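Local coordinates for protein coronin (Toxoplasma gondii, PDB 4OZU) that probably binds actin filaments through the full-length coronin, of which this chain is the seven-bladed WD40 beta-propeller domain, at residues Ile94-Cys99 against Val104-Leu109; Ser143-Ser148 against Glu378-Glu383; Phe157-Lys162 against Met374-Trp379. All blocks are in the same frame, centred on the assembly; numbering follows the deposited sequence. Where two conformers were deposited one is given.

Contact 1: residues Ile94-Cys99 against Val104-Leu109; sequences ILATAC and VRIWQL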
loop_
_atom_site.group_PDB
_atom_site.type_symbol
_atom_site.label_atom_id
_atom_site.label_comp_id
_atom_site.label_asym_id
_atom_site.label_seq_id
_atom_site.Cartn_x
_atom_site.Cartn_y
_atom_site.Cartn_z
ATOM N N ILE A 94 -9.991 11.773 -4.557
ATOM C CA ILE A 94 -10.737 10.520 -4.472
ATOM C C ILE A 94 -10.025 9.485 -3.612
ATOM O O ILE A 94 -8.832 9.234 -3.762
ATOM C CB ILE A 94 -10.976 9.924 -5.877
ATOM C CG1 ILE A 94 -11.812 10.885 -6.730
ATOM C CG2 ILE A 94 -11.654 8.558 -5.791
ATOM C CD1 ILE A 94 -13.210 11.158 -6.196
ATOM N N LEU A 95 -10.772 8.870 -2.707
ATOM C CA LEU A 95 -10.232 7.773 -1.930
ATOM C C LEU A 95 -11.322 6.770 -1.620
ATOM O O LEU A 95 -12.515 7.055 -1.782
ATOM C CB LEU A 95 -9.592 8.283 -0.635
ATOM C CG LEU A 95 -10.519 8.952 0.383
ATOM C CD1 LEU A 95 -9.924 8.831 1.768
ATOM C CD2 LEU A 95 -10.753 10.428 0.052
ATOM N N ALA A 96 -10.893 5.597 -1.171
ATOM C CA ALA A 96 -11.805 4.531 -0.797
ATOM C C ALA A 96 -11.523 4.020 0.609
ATOM O O ALA A 96 -10.376 3.906 1.022
ATOM C CB ALA A 96 -11.708 3.392 -1.787
ATOM N N THR A 97 -12.588 3.689 1.331
ATOM C CA THR A 97 -12.457 3.022 2.615
ATOM C C THR A 97 -13.200 1.696 2.589
ATOM O O THR A 97 -14.255 1.573 1.967
ATOM C CB THR A 97 -13.010 3.865 3.775
ATOM O OG1 THR A 97 -14.403 4.116 3.560
ATOM C CG2 THR A 97 -12.264 5.178 3.899
ATOM N N ALA A 98 -12.620 0.711 3.262
ATOM C CA ALA A 98 -13.279 -0.548 3.558
ATOM C C ALA A 98 -13.698 -0.529 5.016
ATOM O O ALA A 98 -12.938 -0.092 5.871
ATOM C CB ALA A 98 -12.360 -1.721 3.286
ATOM N N CYS A 99 -14.897 -1.021 5.306
ATOM C CA CYS A 99 -15.465 -0.890 6.640
ATOM C C CYS A 99 -15.951 -2.228 7.199
ATOM O O CYS A 99 -16.348 -3.132 6.449
ATOM C CB CYS A 99 -16.615 0.111 6.604
ATOM S SG CYS A 99 -17.299 0.527 8.208
ATOM N N VAL A 104 -17.911 -0.828 1.092
ATOM C CA VAL A 104 -16.802 -0.049 0.559
ATOM C C VAL A 104 -17.363 1.284 0.086
ATOM O O VAL A 104 -18.332 1.321 -0.668
ATOM C CB VAL A 104 -16.073 -0.769 -0.601
ATOM C CG1 VAL A 104 -14.944 0.101 -1.151
ATOM C CG2 VAL A 104 -15.516 -2.102 -0.134
ATOM N N ARG A 105 -16.757 2.374 0.552
ATOM C CA ARG A 105 -17.229 3.720 0.251
ATOM C C ARG A 105 -16.185 4.483 -0.551
ATOM O O ARG A 105 -15.009 4.471 -0.205
ATOM C CB ARG A 105 -17.549 4.470 1.546
ATOM C CG ARG A 105 -18.734 3.893 2.304
ATOM C CD ARG A 105 -18.913 4.545 3.669
ATOM N NE ARG A 105 -20.126 4.073 4.341
ATOM C CZ ARG A 105 -20.207 2.963 5.071
ATOM N NH1 ARG A 105 -19.145 2.186 5.238
ATOM N NH2 ARG A 105 -21.359 2.626 5.648
ATOM N N ILE A 106 -16.625 5.125 -1.629
ATOM C CA ILE A 106 -15.761 5.989 -2.426
ATOM C C ILE A 106 -16.073 7.429 -2.049
ATOM O O ILE A 106 -17.231 7.844 -2.048
ATOM C CB ILE A 106 -15.958 5.793 -3.949
ATOM C CG1 ILE A 106 -15.968 4.304 -4.321
ATOM C CG2 ILE A 106 -14.872 6.524 -4.720
ATOM C CD1 ILE A 106 -14.758 3.535 -3.863
ATOM N N TRP A 107 -15.031 8.182 -1.726
ATOM C CA TRP A 107 -15.172 9.543 -1.237
ATOM C C TRP A 107 -14.562 10.551 -2.200
ATOM O O TRP A 107 -13.554 10.262 -2.839
ATOM C CB TRP A 107 -14.496 9.678 0.121
ATOM C CG TRP A 107 -15.031 8.762 1.157
ATOM C CD1 TRP A 107 -14.484 7.586 1.570
ATOM C CD2 TRP A 107 -16.219 8.950 1.938
ATOM N NE1 TRP A 107 -15.254 7.028 2.560
ATOM C CE2 TRP A 107 -16.327 7.844 2.802
ATOM C CE3 TRP A 107 -17.200 9.944 1.987
ATOM C CZ2 TRP A 107 -17.376 7.704 3.703
ATOM C CZ3 TRP A 107 -18.240 9.805 2.884
ATOM C CH2 TRP A 107 -18.320 8.692 3.731
ATOM N N GLN A 108 -15.172 11.730 -2.286
ATOM C CA GLN A 108 -14.612 12.842 -3.046
ATOM C C GLN A 108 -14.455 14.070 -2.160
ATOM O O GLN A 108 -15.444 14.693 -1.759
ATOM C CB GLN A 108 -15.487 13.180 -4.250
ATOM C CG GLN A 108 -14.864 14.214 -5.176
ATOM C CD GLN A 108 -15.651 14.401 -6.455
ATOM O OE1 GLN A 108 -16.862 14.187 -6.491
ATOM N NE2 GLN A 108 -14.962 14.796 -7.518
ATOM N N LEU A 109 -13.209 14.422 -1.860
ATOM C CA LEU A 109 -12.918 15.604 -1.046
ATOM C C LEU A 109 -13.238 16.890 -1.803
ATOM O O LEU A 109 -13.170 16.922 -3.032
ATOM C CB LEU A 109 -11.447 15.608 -0.619
ATOM C CG LEU A 109 -11.049 14.488 0.345
ATOM C CD1 LEU A 109 -9.551 14.280 0.335
ATOM C CD2 LEU A 109 -11.531 14.800 1.752
HETATM O O HOH W 1 -16.398 2.108 3.988
#
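Trp-107 and Leu-95 exchange two backbone bonds, the shorter running from Trp-107 N to Leu-95 O at 2.8 Å. Thr-97 and Arg-105 form the next hydrogen-bonded pair. Between them lies the non-hydrogen-bonded pair Ala-96 and Ile-106; Ala-96 CA also comes within 3.3 Å of Arg-105 O, a CA-H...O contact. With strand axes at 157°, this is a regular antiparallel hairpin.

On the Leu-95, Thr-97, Arg-105 and Trp-107 face, the indole NE1 donates to Thr-97 OG1 at 3.2 Å. The bond is nearly straight (165°) and the oxygen sits at the ring edge, in its plane. A chi1 of 61° on Thr-97 turns OG1 toward the indole. His-78 NE2 and a water 2.9 Å from OG1 grip the same oxygen. That water also accepts from Arg-105 NH1, in the guanidinium plane, while Asp-101 holds NH2 in a salt bridge.

Packing follows: Leu-95 CD2 lies against Trp-107 CB at 3.8 Å, and on the other face Ala-96 CB meets Ile-106 CD1 at 3.7 Å.

Three partners on the buried hydroxyl set the rotation of Thr-97, and the in-plane NE1 bond probably helps hold the indole. Trp-107, Thr-97 and His-78 match the Trp-Ser/Thr-His part of the WD40 hydrogen-bond network.

Contact 2: residues Ser143-Ser148 against Glu378-Glu383; sequences SGILAS and EWFKGE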
loop_
_atom_site.group_PDB
_atom_site.type_symbol
_atom_site.label_atom_id
_atom_site.label_comp_id
_atom_site.label_asym_id
_atom_site.label_seq_id
_atom_site.Cartn_x
_atom_site.Cartn_y
_atom_site.Cartn_z
ATOM N N SER A 143 -8.450 3.463 -14.540
ATOM C CA SER A 143 -9.396 4.294 -13.826
ATOM C C SER A 143 -10.638 3.495 -13.452
ATOM O O SER A 143 -11.132 2.694 -14.247
ATOM C CB SER A 143 -9.784 5.503 -14.684
ATOM O OG SER A 143 -9.811 5.158 -16.066
ATOM N N GLY A 144 -11.123 3.704 -12.235
ATOM C CA GLY A 144 -12.423 3.199 -11.846
ATOM C C GLY A 144 -12.481 1.750 -11.424
ATOM O O GLY A 144 -13.555 1.266 -11.074
ATOM N N ILE A 145 -11.349 1.052 -11.463
ATOM C CA ILE A 145 -11.320 -0.365 -11.099
ATOM C C ILE A 145 -10.718 -0.548 -9.707
ATOM O O ILE A 145 -9.625 -0.072 -9.423
ATOM C CB ILE A 145 -10.516 -1.202 -12.123
ATOM C CG1 ILE A 145 -11.120 -1.066 -13.526
ATOM C CG2 ILE A 145 -10.455 -2.666 -11.702
ATOM C CD1 ILE A 145 -12.580 -1.488 -13.638
ATOM N N LEU A 146 -11.443 -1.256 -8.851
ATOM C CA LEU A 146 -11.030 -1.482 -7.477
ATOM C C LEU A 146 -11.272 -2.927 -7.072
ATOM O O LEU A 146 -12.248 -3.541 -7.513
ATOM C CB LEU A 146 -11.795 -0.519 -6.551
ATOM C CG LEU A 146 -11.640 -0.676 -5.040
ATOM C CD1 LEU A 146 -11.589 0.695 -4.377
ATOM C CD2 LEU A 146 -12.781 -1.491 -4.464
ATOM N N ALA A 147 -10.384 -3.475 -6.241
ATOM C CA ALA A 147 -10.587 -4.805 -5.663
ATOM C C ALA A 147 -10.789 -4.716 -4.157
ATOM O O ALA A 147 -10.077 -3.983 -3.477
ATOM C CB ALA A 147 -9.409 -5.713 -5.977
ATOM N N SER A 148 -11.754 -5.471 -3.637
ATOM C CA SER A 148 -11.982 -5.494 -2.195
ATOM C C SER A 148 -11.966 -6.928 -1.689
ATOM O O SER A 148 -12.591 -7.813 -2.271
ATOM C CB SER A 148 -13.301 -4.814 -1.830
ATOM O OG SER A 148 -14.393 -5.701 -1.974
ATOM N N GLU A 378 -11.305 0.181 -22.235
ATOM C CA GLU A 378 -10.131 -0.339 -22.939
ATOM C C GLU A 378 -9.608 -1.602 -22.260
ATOM O O GLU A 378 -9.251 -2.575 -22.917
ATOM C CB GLU A 378 -9.020 0.718 -22.996
ATOM C CG GLU A 378 -9.274 1.842 -24.000
ATOM C CD GLU A 378 -8.308 3.005 -23.833
ATOM O OE1 GLU A 378 -7.585 3.028 -22.824
ATOM O OE2 GLU A 378 -8.268 3.902 -24.698
ATOM N N TRP A 379 -9.580 -1.576 -20.935
ATOM C CA TRP A 379 -9.092 -2.701 -20.149
ATOM C C TRP A 379 -9.972 -3.938 -20.355
ATOM O O TRP A 379 -9.469 -5.048 -20.505
ATOM C CB TRP A 379 -9.047 -2.301 -18.681
ATOM C CG TRP A 379 -8.395 -3.254 -17.748
ATOM C CD1 TRP A 379 -7.073 -3.608 -17.718
ATOM C CD2 TRP A 379 -9.017 -3.931 -16.652
ATOM N NE1 TRP A 379 -6.841 -4.477 -16.677
ATOM C CE2 TRP A 379 -8.020 -4.689 -16.006
ATOM C CE3 TRP A 379 -10.324 -3.980 -16.159
ATOM C CZ2 TRP A 379 -8.288 -5.486 -14.899
ATOM C CZ3 TRP A 379 -10.589 -4.774 -15.059
ATOM C CH2 TRP A 379 -9.580 -5.519 -14.445
ATOM N N PHE A 380 -11.286 -3.741 -20.383
ATOM C CA PHE A 380 -12.199 -4.865 -20.569
ATOM C C PHE A 380 -12.115 -5.441 -21.982
ATOM O O PHE A 380 -12.531 -6.571 -22.220
ATOM C CB PHE A 380 -13.636 -4.447 -20.258
ATOM C CG PHE A 380 -13.923 -4.360 -18.788
ATOM C CD1 PHE A 380 -13.761 -5.472 -17.977
ATOM C CD2 PHE A 380 -14.356 -3.178 -18.218
ATOM C CE1 PHE A 380 -14.025 -5.403 -16.623
ATOM C CE2 PHE A 380 -14.620 -3.103 -16.860
ATOM C CZ PHE A 380 -14.453 -4.211 -16.063
ATOM N N LYS A 381 -11.571 -4.668 -22.913
ATOM C CA LYS A 381 -11.349 -5.166 -24.265
ATOM C C LYS A 381 -10.090 -6.035 -24.321
ATOM O O LYS A 381 -9.783 -6.617 -25.359
ATOM C CB LYS A 381 -11.255 -4.003 -25.259
ATOM C CG LYS A 381 -12.609 -3.386 -25.603
ATOM C CD LYS A 381 -12.492 -2.209 -26.565
ATOM C CE LYS A 381 -13.861 -1.753 -27.060
ATOM N NZ LYS A 381 -14.785 -1.364 -25.960
ATOM N N GLY A 382 -9.367 -6.119 -23.203
ATOM C CA GLY A 382 -8.204 -6.986 -23.098
ATOM C C GLY A 382 -6.868 -6.277 -23.251
ATOM O O GLY A 382 -5.826 -6.923 -23.384
ATOM N N GLU A 383 -6.889 -4.950 -23.230
ATOM C CA GLU A 383 -5.662 -4.179 -23.370
ATOM C C GLU A 383 -4.817 -4.277 -22.116
ATOM O O GLU A 383 -5.344 -4.412 -21.004
ATOM C CB GLU A 383 -5.970 -2.711 -23.669
ATOM C CG GLU A 383 -6.620 -2.483 -25.027
ATOM C CD GLU A 383 -6.944 -1.022 -25.279
ATOM O OE1 GLU A 383 -6.093 -0.160 -24.969
ATOM O OE2 GLU A 383 -8.050 -0.737 -25.783
#
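Trp-379 swings its CG anti to the backbone N (chi1 -172°), whereas Phe-380, with chi1 -77°, has its CG anti to the carbonyl carbon; from consecutive residues both rings reach Ile-145. The isoleucine uses three carbons. Its CG2 lies 4.0 Å from Trp-379 CZ3, and its CG1 approaches the same six-membered ring at CE3, also at 4.0 Å. CD1 touches both rings, 4.1 Å from Phe-380 CZ and as near to Trp-379 CZ3, the Ile-145 and Phe-380 side chains coming from opposite directions. Both approaches to the rings are oblique. The two aromatic groups also touch each other: Trp-379 CE3 stands 4.0 Å above one face of the Phe-380 ring, displaced toward its rim. No hydrogen bond links the segments, so apolar fit alone joins them here.

Behind the rings the chain turns in a Schellman motif, where Gly-382, at positive phi, donates its N to Trp-379 O at 2.9 Å. Arg-202 makes a cation-pi contact with the indole and a hydrogen bond to Trp-379 O.

The short helix 376-380 thus sits against the start of strand 145-150. Phe-166 of strand 164-170 meets Phe-380 edge-to-face, and Trp-180 of strand 175-180, in the following blade, packs on Ile-145.

Contact 3: residues Phe157-Lys162 against Met374-Trp379; sequences FWNVEK and MTAEEW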
loop_
_atom_site.group_PDB
_atom_site.type_symbol
_atom_site.label_atom_id
_atom_site.label_comp_id
_atom_site.label_asym_id
_atom_site.label_seq_id
_atom_site.Cartn_x
_atom_site.Cartn_y
_atom_site.Cartn_z
ATOM N N PHE A 157 -14.395 -7.536 -7.372
ATOM C CA PHE A 157 -13.869 -6.527 -8.281
ATOM C C PHE A 157 -14.973 -5.577 -8.717
ATOM O O PHE A 157 -16.049 -6.000 -9.147
ATOM C CB PHE A 157 -13.218 -7.189 -9.488
ATOM C CG PHE A 157 -12.024 -8.018 -9.134
ATOM C CD1 PHE A 157 -10.777 -7.438 -9.000
ATOM C CD2 PHE A 157 -12.148 -9.371 -8.911
ATOM C CE1 PHE A 157 -9.678 -8.204 -8.664
ATOM C CE2 PHE A 157 -11.050 -10.135 -8.571
ATOM C CZ PHE A 157 -9.820 -9.558 -8.457
ATOM N N TRP A 158 -14.686 -4.284 -8.602
ATOM C CA TRP A 158 -15.683 -3.242 -8.785
ATOM C C TRP A 158 -15.311 -2.278 -9.895
ATOM O O TRP A 158 -14.172 -1.827 -9.963
ATOM C CB TRP A 158 -15.851 -2.443 -7.493
ATOM C CG TRP A 158 -16.603 -3.139 -6.416
ATOM C CD1 TRP A 158 -16.085 -3.879 -5.391
ATOM C CD2 TRP A 158 -18.022 -3.151 -6.244
ATOM N NE1 TRP A 158 -17.097 -4.349 -4.590
ATOM C CE2 TRP A 158 -18.296 -3.919 -5.095
ATOM C CE3 TRP A 158 -19.091 -2.591 -6.952
ATOM C CZ2 TRP A 158 -19.593 -4.137 -4.640
ATOM C CZ3 TRP A 158 -20.371 -2.806 -6.497
ATOM C CH2 TRP A 158 -20.612 -3.573 -5.355
ATOM N N ASN A 159 -16.279 -1.958 -10.745
ATOM C CA ASN A 159 -16.209 -0.782 -11.606
ATOM C C ASN A 159 -16.943 0.346 -10.888
ATOM O O ASN A 159 -18.172 0.410 -10.917
ATOM C CB ASN A 159 -16.833 -1.070 -12.976
ATOM C CG ASN A 159 -16.756 0.114 -13.932
ATOM O OD1 ASN A 159 -16.428 1.238 -13.543
ATOM N ND2 ASN A 159 -17.067 -0.141 -15.197
ATOM N N VAL A 160 -16.205 1.226 -10.224
ATOM C CA VAL A 160 -16.841 2.208 -9.350
ATOM C C VAL A 160 -17.710 3.181 -10.141
ATOM O O VAL A 160 -18.709 3.672 -9.626
ATOM C CB VAL A 160 -15.803 3.016 -8.521
ATOM C CG1 VAL A 160 -14.940 2.074 -7.693
ATOM C CG2 VAL A 160 -14.936 3.870 -9.417
ATOM N N GLU A 161 -17.332 3.443 -11.390
ATOM C CA GLU A 161 -18.089 4.349 -12.253
ATOM C C GLU A 161 -19.522 3.865 -12.440
ATOM O O GLU A 161 -20.466 4.652 -12.405
ATOM C CB GLU A 161 -17.419 4.483 -13.622
ATOM C CG GLU A 161 -15.988 4.978 -13.581
ATOM C CD GLU A 161 -15.348 4.987 -14.954
ATOM O OE1 GLU A 161 -14.323 4.298 -15.133
ATOM O OE2 GLU A 161 -15.871 5.677 -15.855
ATOM N N LYS A 162 -19.669 2.559 -12.635
ATOM C CA LYS A 162 -20.968 1.955 -12.902
ATOM C C LYS A 162 -21.592 1.345 -11.649
ATOM O O LYS A 162 -22.702 0.824 -11.699
ATOM C CB LYS A 162 -20.831 0.879 -13.983
ATOM C CG LYS A 162 -20.402 1.415 -15.343
ATOM C CD LYS A 162 -20.164 0.290 -16.343
ATOM C CE LYS A 162 -21.452 -0.439 -16.701
ATOM N NZ LYS A 162 -21.217 -1.555 -17.658
ATOM N N MET A 374 -5.086 3.234 -19.127
ATOM C CA MET A 374 -6.257 2.654 -19.775
ATOM C C MET A 374 -7.554 3.133 -19.129
ATOM O O MET A 374 -7.620 3.311 -17.913
ATOM C CB MET A 374 -6.212 1.127 -19.702
ATOM C CG MET A 374 -5.077 0.499 -20.458
ATOM S SD MET A 374 -5.036 -1.281 -20.192
ATOM C CE MET A 374 -4.241 -1.362 -18.596
ATOM N N THR A 375 -8.569 3.357 -19.953
ATOM C CA THR A 375 -9.935 3.470 -19.459
ATOM C C THR A 375 -10.441 2.076 -19.098
ATOM O O THR A 375 -9.888 1.074 -19.556
ATOM C CB THR A 375 -10.869 4.085 -20.501
ATOM O OG1 THR A 375 -10.990 3.188 -21.613
ATOM C CG2 THR A 375 -10.333 5.434 -20.979
ATOM N N ALA A 376 -11.490 2.005 -18.285
ATOM C CA ALA A 376 -12.066 0.713 -17.929
ATOM C C ALA A 376 -12.490 -0.031 -19.192
ATOM O O ALA A 376 -12.289 -1.238 -19.315
ATOM C CB ALA A 376 -13.246 0.893 -16.995
ATOM N N GLU A 377 -13.071 0.704 -20.133
ATOM C CA GLU A 377 -13.581 0.106 -21.358
ATOM C C GLU A 377 -12.441 -0.512 -22.167
ATOM O O GLU A 377 -12.587 -1.606 -22.708
ATOM C CB GLU A 377 -14.335 1.150 -22.191
ATOM C CG GLU A 377 -15.662 1.615 -21.581
ATOM C CD GLU A 377 -15.504 2.285 -20.219
ATOM O OE1 GLU A 377 -14.562 3.096 -20.047
ATOM O OE2 GLU A 377 -16.319 1.990 -19.315
ATOM N N GLU A 378 -11.305 0.181 -22.235
ATOM C CA GLU A 378 -10.131 -0.339 -22.939
ATOM C C GLU A 378 -9.608 -1.602 -22.260
ATOM O O GLU A 378 -9.251 -2.575 -22.917
ATOM C CB GLU A 378 -9.020 0.718 -22.996
ATOM C CG GLU A 378 -9.274 1.842 -24.000
ATOM C CD GLU A 378 -8.308 3.005 -23.833
ATOM O OE1 GLU A 378 -7.585 3.028 -22.824
ATOM O OE2 GLU A 378 -8.268 3.902 -24.698
ATOM N N TRP A 379 -9.580 -1.576 -20.935
ATOM C CA TRP A 379 -9.092 -2.701 -20.149
ATOM C C TRP A 379 -9.972 -3.938 -20.355
ATOM O O TRP A 379 -9.469 -5.048 -20.505
ATOM C CB TRP A 379 -9.047 -2.301 -18.681
ATOM C CG TRP A 379 -8.395 -3.254 -17.748
ATOM C CD1 TRP A 379 -7.073 -3.608 -17.718
ATOM C CD2 TRP A 379 -9.017 -3.931 -16.652
ATOM N NE1 TRP A 379 -6.841 -4.477 -16.677
ATOM C CE2 TRP A 379 -8.020 -4.689 -16.006
ATOM C CE3 TRP A 379 -10.324 -3.980 -16.159
ATOM C CZ2 TRP A 379 -8.288 -5.486 -14.899
ATOM C CZ3 TRP A 379 -10.589 -4.774 -15.059
ATOM C CH2 TRP A 379 -9.580 -5.519 -14.445
HETATM O O HOH W 2 -16.692 2.941 -16.747
HETATM O O HOH W 3 -12.519 4.406 -16.986
#
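The carboxylate of Glu-161 and the amide of Asn-159 both present a polar atom to the methyl of Ala-376: OE1 of Glu-161 lies 4.0 Å from Ala-376 CB, and ND2 of Asn-159 is 4.3 Å from it. Neither flat group stacks on a partner across the contact. A third, the carboxylate of Glu-378, is met from above its plane, 48° out, by Thr-375 N, which donates to OE1 at 3.1 Å.

Direct contact is slight, and waters make the polar connections. One donates to Glu-161 OE1 at 2.6 Å. The same water accepts from Ala-376 N, 2.9 Å away, and so occupies an N-H at the beginning of the helix that no preceding turn can satisfy. A second water donates to Glu-377 OE2 at 2.8 Å and accepts only weakly from Asn-159 ND2. Glu-161 reaches the first water through a side chain extended beyond CG (chi2 176°). Its OE1 remains 5.1 Å from Glu-377 OE1; the helix N-terminus probably eases this pairing of like charges, as may Lys-162 nearby, although that lysine forms its salt bridge with Glu-164.

The Asn-159 amide faces two ways, since OD1 takes a weak, bent bond from Glu-161 N, resembling an Asx turn, while ND2 turns to the water bound by Glu-377.

Glu-378 N returns a bond to Thr-375 OG1 at 3.1 Å, completing the capping box of helix 376-380. A capped helix set against the end of strand 154-159, with waters bridging the polar groups, is consistent with the coronin design, in which the chain beyond the last blade packs back onto the WD40 propeller.

Contact 1 belongs to one propeller blade, while contacts 2 and 3 share the next one and the helix 376-380. Centres of contacts 2 and 3 are about 4 Å apart; that of contact 1 lies about 18 Å from contact 2 and 16 Å from contact 3. Strands 145-150 and 154-159 are neighbours, with a probable hydrogen bond from Trp-158 N to Leu-146 O at 2.8 Å. The contacts found between these segments of the two blades are packing: Ala-96 CB meets Leu-146 CD1 at 3.7 Å, and Ile-106 CD1 reaches Val-160 CG1 at 4.1 Å. Thus the hairpin of contact 1 backs the sheet whose strand ends meet helix 376-380.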